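Side-chain contacts in peptidoglycan D,D-transpeptidase FtsI (Burkholderia pseudomallei, PDB 6HZI), which probably cross-links the stem peptides of peptidoglycan during cell division, as a penicillin-binding transpeptidase of the beta-lactamase-like fold: residues Ile14-Ile17 and Thr18-Asn21; Lys23-Val26 and Glu27-Ala31. All blocks are in the same frame, centred on the assembly; numbering follows the deposited sequence.

Interaction 1: Ile14-Ile17 and Thr18-Asn21; sequences IQYI and TYTN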
ATOM      1  N   ILE A  14      -5.258  17.630 -10.204  1.00 35.75           N
ATOM      2  CA  ILE A  14      -4.627  16.472  -9.517  1.00 35.13           C
ATOM      3  C   ILE A  14      -4.253  15.430 -10.569  1.00 31.38           C
ATOM      4  O   ILE A  14      -3.180  14.832 -10.470  1.00 35.56           O
ATOM      5  CB  ILE A  14      -5.552  15.953  -8.403  1.00 35.97           C
ATOM      6  CG1 ILE A  14      -5.816  17.084  -7.402  1.00 35.15           C
ATOM      7  CG2 ILE A  14      -4.956  14.723  -7.731  1.00 36.93           C
ATOM      8  CD1 ILE A  14      -6.992  16.807  -6.522  1.00 39.61           C
ATOM      9  N   GLN A  15      -5.082  15.275 -11.583  1.00 32.58           N
ATOM     10  CA  GLN A  15      -4.824  14.329 -12.681  1.00 35.32           C
ATOM     11  C   GLN A  15      -3.557  14.821 -13.375  1.00 35.47           C
ATOM     12  O   GLN A  15      -2.673  13.988 -13.645  1.00 33.67           O
ATOM     13  CB  GLN A  15      -6.031  14.185 -13.618  1.00 33.36           C
ATOM     14  CG  GLN A  15      -5.791  13.228 -14.780  1.00 33.73           C
ATOM     15  CD  GLN A  15      -6.084  11.780 -14.479  1.00 41.26           C
ATOM     16  OE1 GLN A  15      -6.324  11.431 -13.304  1.00 32.38           O
ATOM     17  NE2 GLN A  15      -6.063  10.946 -15.545  1.00 31.73           N
ATOM     18  N   TYR A  16      -3.446  16.122 -13.626  1.00 35.62           N
ATOM     19  CA  TYR A  16      -2.274  16.640 -14.370  1.00 34.24           C
ATOM     20  C   TYR A  16      -1.016  16.458 -13.511  1.00 33.02           C
ATOM     21  O   TYR A  16      -0.009  15.892 -13.985  1.00 34.84           O
ATOM     22  CB  TYR A  16      -2.452  18.086 -14.827  1.00 35.18           C
ATOM     23  CG  TYR A  16      -1.268  18.546 -15.641  1.00 39.21           C
ATOM     24  CD1 TYR A  16      -1.015  17.980 -16.889  1.00 36.61           C
ATOM     25  CD2 TYR A  16      -0.368  19.465 -15.139  1.00 34.96           C
ATOM     26  CE1 TYR A  16       0.114  18.310 -17.611  1.00 38.76           C
ATOM     27  CE2 TYR A  16       0.762  19.808 -15.861  1.00 40.07           C
ATOM     28  CZ  TYR A  16       0.998  19.240 -17.103  1.00 40.84           C
ATOM     29  OH  TYR A  16       2.083  19.581 -17.848  1.00 40.14           O
ATOM     30  N   ILE A  17      -1.084  16.900 -12.264  1.00 32.83           N
ATOM     31  CA  ILE A  17      -0.008  16.701 -11.261  1.00 34.15           C
ATOM     32  C   ILE A  17       0.409  15.232 -11.232  1.00 37.41           C
ATOM     33  O   ILE A  17       1.616  14.955 -11.057  1.00 32.99           O
ATOM     34  CB  ILE A  17      -0.510  17.092  -9.878  1.00 36.27           C
ATOM     35  CG1 ILE A  17      -0.464  18.609  -9.704  1.00 35.14           C
ATOM     36  CG2 ILE A  17       0.267  16.319  -8.810  1.00 36.59           C
ATOM     37  CD1 ILE A  17      -1.202  19.082  -8.447  1.00 35.72           C
ATOM     38  N   THR A  18      -0.562  14.315 -11.321  1.00 37.47           N
ATOM     39  CA  THR A  18      -0.287  12.860 -11.181  1.00 35.27           C
ATOM     40  C   THR A  18       0.425  12.423 -12.474  1.00 36.47           C
ATOM     41  O   THR A  18       1.451  11.710 -12.426  1.00 37.23           O
ATOM     42  CB  THR A  18      -1.571  12.084 -10.829  1.00 32.71           C
ATOM     43  OG1 THR A  18      -2.152  12.499  -9.583  1.00 31.75           O
ATOM     44  CG2 THR A  18      -1.296  10.606 -10.722  1.00 34.58           C
ATOM     45  N   TYR A  19      -0.087  12.846 -13.621  1.00 34.22           N
ATOM     46  CA  TYR A  19       0.511  12.531 -14.941  1.00 37.84           C
ATOM     47  C   TYR A  19       1.929  13.084 -15.087  1.00 37.46           C
ATOM     48  O   TYR A  19       2.730  12.319 -15.565  1.00 36.15           O
ATOM     49  CB  TYR A  19      -0.339  13.111 -16.056  1.00 37.88           C
ATOM     50  CG  TYR A  19       0.215  13.002 -17.448  1.00 39.85           C
ATOM     51  CD1 TYR A  19      -0.053  11.881 -18.233  1.00 42.45           C
ATOM     52  CD2 TYR A  19       0.848  14.078 -18.047  1.00 34.54           C
ATOM     53  CE1 TYR A  19       0.337  11.817 -19.566  1.00 35.20           C
ATOM     54  CE2 TYR A  19       1.240  14.028 -19.373  1.00 32.39           C
ATOM     55  CZ  TYR A  19       0.994  12.892 -20.127  1.00 36.45           C
ATOM     56  OH  TYR A  19       1.357  12.822 -21.437  1.00 35.24           O
ATOM     57  N   THR A  20       2.234  14.333 -14.722  1.00 36.55           N
ATOM     58  CA  THR A  20       3.608  14.886 -14.947  1.00 41.78           C
ATOM     59  C   THR A  20       4.595  14.097 -14.076  1.00 42.66           C
ATOM     60  O   THR A  20       5.639  13.675 -14.570  1.00 48.33           O
ATOM     61  CB  THR A  20       3.705  16.389 -14.670  1.00 39.40           C
ATOM     62  OG1 THR A  20       3.187  16.552 -13.356  1.00 50.25           O
ATOM     63  CG2 THR A  20       2.877  17.232 -15.617  1.00 49.65           C
ATOM     64  N   ASN A  21       4.254  13.854 -12.819  1.00 39.98           N
ATOM     65  CA  ASN A  21       5.185  13.212 -11.856  1.00 38.45           C
ATOM     66  C   ASN A  21       5.432  11.770 -12.305  1.00 37.80           C
ATOM     67  O   ASN A  21       6.549  11.309 -12.312  1.00 41.31           O
ATOM     68  CB  ASN A  21       4.616  13.360 -10.444  1.00 37.33           C
ATOM     69  CG  ASN A  21       4.909  14.736  -9.895  1.00 36.21           C
ATOM     70  OD1 ASN A  21       6.075  15.070  -9.879  1.00 37.48           O
ATOM     71  ND2 ASN A  21       3.929  15.510  -9.409  1.00 34.78           N
TER
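Y16 and T20 meet one turn apart on the solvent side of helix 12-28, the N-terminal helix of the penicillin-binding transpeptidase fold, which packs against the central antiparallel sheet. The apolar contact is a CH-pi interaction: the T20 methyl CG2 sits over one face of the Y16 ring, 3.5 Å from its centroid and displaced toward the CZ end. T20 CG2 comes to only 3.1 Å from Y16 CZ, so the contact is tight and its exact distance doubtful. With CG anti to the backbone N (chi1 -177°), the Y16 ring is carried forward along the helix, and the two side chains cross at about a right angle. Y19 adds a looser contact, its CD2 4.3 Å from CE1 of Y16, while its hydroxyl is hydrogen-bonded to K23 NZ.

Polar side chains return to the helix backbone. T18 grips the carbonyl of I14 twice: its amide N and its hydroxyl OG1 approach I14 O from opposite faces of the carbonyl plane, the OG1 bond being 2.7 Å long. The hydroxyl stands beside its own backbone N (chi1 -61°), which directs it back toward the preceding turn; it also hydrogen-bonds S48 OG on strand 46-52, so this buried group links helix and sheet. Regular bonds from Y19 N to Q15 O and from T20 N to Y16 O continue the helix.

On the flank facing helix 310-324, I17 and N21 lie side by side. N21 ND2, which also bonds D320, donates to I17 O at 2.9 Å, with that oxygen lying 32° out of the N21 amide plane.

Interaction 2: Lys23-Val26 and Glu27-Ala31; sequences KAAV and EKFHA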
ATOM      1  N   LYS A  23       5.005  10.325 -15.238  1.00 49.30           N
ATOM      2  CA  LYS A  23       5.635  10.255 -16.573  1.00 44.23           C
ATOM      3  C   LYS A  23       7.121  10.588 -16.417  1.00 49.76           C
ATOM      4  O   LYS A  23       7.970   9.824 -16.964  1.00 46.30           O
ATOM      5  CB  LYS A  23       4.966  11.238 -17.529  1.00 47.92           C
ATOM      6  CG  LYS A  23       5.290  11.019 -18.995  1.00 56.60           C
ATOM      7  CD  LYS A  23       4.529  11.928 -19.937  1.00 62.81           C
ATOM      8  CE  LYS A  23       5.201  11.975 -21.297  1.00 71.05           C
ATOM      9  NZ  LYS A  23       4.367  12.623 -22.336  1.00 68.74           N
ATOM     10  N   ALA A  24       7.427  11.679 -15.702  1.00 44.15           N
ATOM     11  CA  ALA A  24       8.816  12.120 -15.411  1.00 42.69           C
ATOM     12  C   ALA A  24       9.615  10.950 -14.818  1.00 46.43           C
ATOM     13  O   ALA A  24      10.758  10.753 -15.253  1.00 52.84           O
ATOM     14  CB  ALA A  24       8.837  13.308 -14.484  1.00 35.01           C
ATOM     15  N   ALA A  25       9.022  10.208 -13.874  1.00 45.84           N
ATOM     16  CA  ALA A  25       9.631   9.056 -13.172  1.00 44.14           C
ATOM     17  C   ALA A  25       9.874   7.931 -14.167  1.00 45.74           C
ATOM     18  O   ALA A  25      11.005   7.356 -14.215  1.00 46.60           O
ATOM     19  CB  ALA A  25       8.717   8.573 -12.072  1.00 49.15           C
ATOM     20  N   VAL A  26       8.856   7.595 -14.947  1.00 39.75           N
ATOM     21  CA  VAL A  26       8.995   6.452 -15.886  1.00 46.22           C
ATOM     22  C   VAL A  26      10.150   6.742 -16.862  1.00 48.40           C
ATOM     23  O   VAL A  26      10.864   5.798 -17.214  1.00 52.22           O
ATOM     24  CB  VAL A  26       7.668   6.156 -16.582  1.00 45.18           C
ATOM     25  CG1 VAL A  26       7.874   5.242 -17.774  1.00 50.40           C
ATOM     26  CG2 VAL A  26       6.674   5.564 -15.596  1.00 46.01           C
ATOM     27  N   GLU A  27      10.339   8.004 -17.242  1.00 51.33           N
ATOM     28  CA  GLU A  27      11.328   8.437 -18.258  1.00 52.58           C
ATOM     29  C   GLU A  27      12.714   8.477 -17.588  1.00 58.22           C
ATOM     30  O   GLU A  27      13.627   7.754 -18.066  1.00 54.59           O
ATOM     31  CB  GLU A  27      10.884   9.764 -18.873  1.00 50.31           C
ATOM     32  CG  GLU A  27       9.882   9.583 -20.025  1.00 57.31           C
ATOM     33  CD  GLU A  27       9.348  10.869 -20.665  1.00 63.25           C
ATOM     34  OE1 GLU A  27       9.608  11.971 -20.094  1.00 64.04           O
ATOM     35  OE2 GLU A  27       8.636  10.776 -21.707  1.00 67.52           O
ATOM     36  N   LYS A  28      12.842   9.230 -16.490  1.00 53.05           N
ATOM     37  CA  LYS A  28      14.074   9.401 -15.664  1.00 55.60           C
ATOM     38  C   LYS A  28      14.714   8.061 -15.248  1.00 55.80           C
ATOM     39  O   LYS A  28      15.919   8.049 -15.071  1.00 72.91           O
ATOM     40  CB  LYS A  28      13.759  10.182 -14.383  1.00 63.76           C
ATOM     41  CG  LYS A  28      14.894  10.230 -13.368  1.00 76.24           C
ATOM     42  CD  LYS A  28      14.845  11.429 -12.454  1.00 92.61           C
ATOM     43  CE  LYS A  28      16.187  11.751 -11.818  1.00 88.99           C
ATOM     44  NZ  LYS A  28      16.106  13.035 -11.077  1.00 92.72           N
ATOM     45  N   PHE A  29      13.941   7.004 -15.019  1.00 52.40           N
ATOM     46  CA  PHE A  29      14.392   5.657 -14.581  1.00 51.91           C
ATOM     47  C   PHE A  29      14.247   4.669 -15.744  1.00 51.28           C
ATOM     48  O   PHE A  29      14.430   3.461 -15.538  1.00 62.28           O
ATOM     49  CB  PHE A  29      13.620   5.136 -13.361  1.00 48.01           C
ATOM     50  CG  PHE A  29      13.648   6.026 -12.138  1.00 55.64           C
ATOM     51  CD1 PHE A  29      14.845   6.386 -11.539  1.00 58.73           C
ATOM     52  CD2 PHE A  29      12.469   6.468 -11.543  1.00 56.88           C
ATOM     53  CE1 PHE A  29      14.866   7.193 -10.405  1.00 66.51           C
ATOM     54  CE2 PHE A  29      12.489   7.281 -10.416  1.00 63.68           C
ATOM     55  CZ  PHE A  29      13.689   7.644  -9.844  1.00 71.48           C
ATOM     56  N   HIS A  30      13.959   5.157 -16.941  1.00 53.41           N
ATOM     57  CA  HIS A  30      13.868   4.336 -18.186  1.00 61.33           C
ATOM     58  C   HIS A  30      13.109   3.063 -17.852  1.00 56.58           C
ATOM     59  O   HIS A  30      13.676   1.972 -18.009  1.00 63.58           O
ATOM     60  CB  HIS A  30      15.252   4.058 -18.816  1.00 60.82           C
ATOM     61  CG  HIS A  30      15.986   5.308 -19.155  1.00 61.26           C
ATOM     62  ND1 HIS A  30      16.692   6.053 -18.181  1.00 62.31           N
ATOM     63  CD2 HIS A  30      16.066   6.000 -20.314  1.00 61.97           C
ATOM     64  CE1 HIS A  30      17.188   7.148 -18.749  1.00 64.87           C
ATOM     65  NE2 HIS A  30      16.820   7.137 -20.058  1.00 69.79           N
ATOM     66  N   ALA A  31      11.884   3.222 -17.356  1.00 57.95           N
ATOM     67  CA  ALA A  31      11.061   2.100 -16.863  1.00 50.87           C
ATOM     68  C   ALA A  31      10.213   1.632 -18.028  1.00 47.95           C
ATOM     69  O   ALA A  31      10.122   2.410 -18.993  1.00 49.09           O
ATOM     70  CB  ALA A  31      10.217   2.535 -15.693  1.00 54.23           C
TER
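K23 and E27 lie side by side because their first torsions differ: CG of K23 is anti to its backbone N (chi1 -166°), whereas CG of E27 stands beside its own backbone N (chi1 -84°), leaning back over the preceding turn. Both chains then run out extended and point the same way. They meet through E27 OE2 and the K23 methylene CE, 3.7 Å apart. The K23 ammonium NZ remains 4.7 Å from E27 OE2, too far for a salt bridge, and is hydrogen-bonded to Y19 OH instead.

The backbone from K23 to A31 completes helix 12-28 and then ends it. E27 N, K28 N and F29 N bond the carbonyls of K23, A24 and A25 in turn. F29 is the first residue to leave helical geometry, and H30, with positive phi, is the C-prime residue of a Schellman motif. In its paired bonds A31 N reaches V26 O at 2.8 Å, almost straight and in the carbonyl plane, while H30 N reaches E27 O. The H30 ring turns one face over this same E27 O, and its ND1 bonds T301 OG1.

Apolar groups close round the turn, which lays A31 CB 4.1 Å from V26 CG1. On the buried flank F29 CE2 lies 4.3 Å from A25 CB, and F29 CD2 approaches A25 O at 3.2 Å; the F29 ring also meets P299, F305 and V309.

The chemistry therefore divides the work: backbone bonds end the helix and reverse the chain, whereas the opposite charges of K23 and E27 could at most attract each other modestly across the gap.

After the N-terminal segment the chain enters helix 12-28, and both contacts follow in series along it, their centres about 14 Å apart. Neither nests in the other or crosses it. Interaction 1 closes successive turns in the first part of the helix and ties it to strands 33-40 and 46-52 on one flank and helix 310-324 on another. Interaction 2 closes the last turns and the reversal that leads into strand 33-40, and it brings the helix end to the loop around T300 and T301. Helix 12-28 thus runs beside strand 46-52, touched from S48 near its start to Y52 near its end, where the Schellman turn closes it.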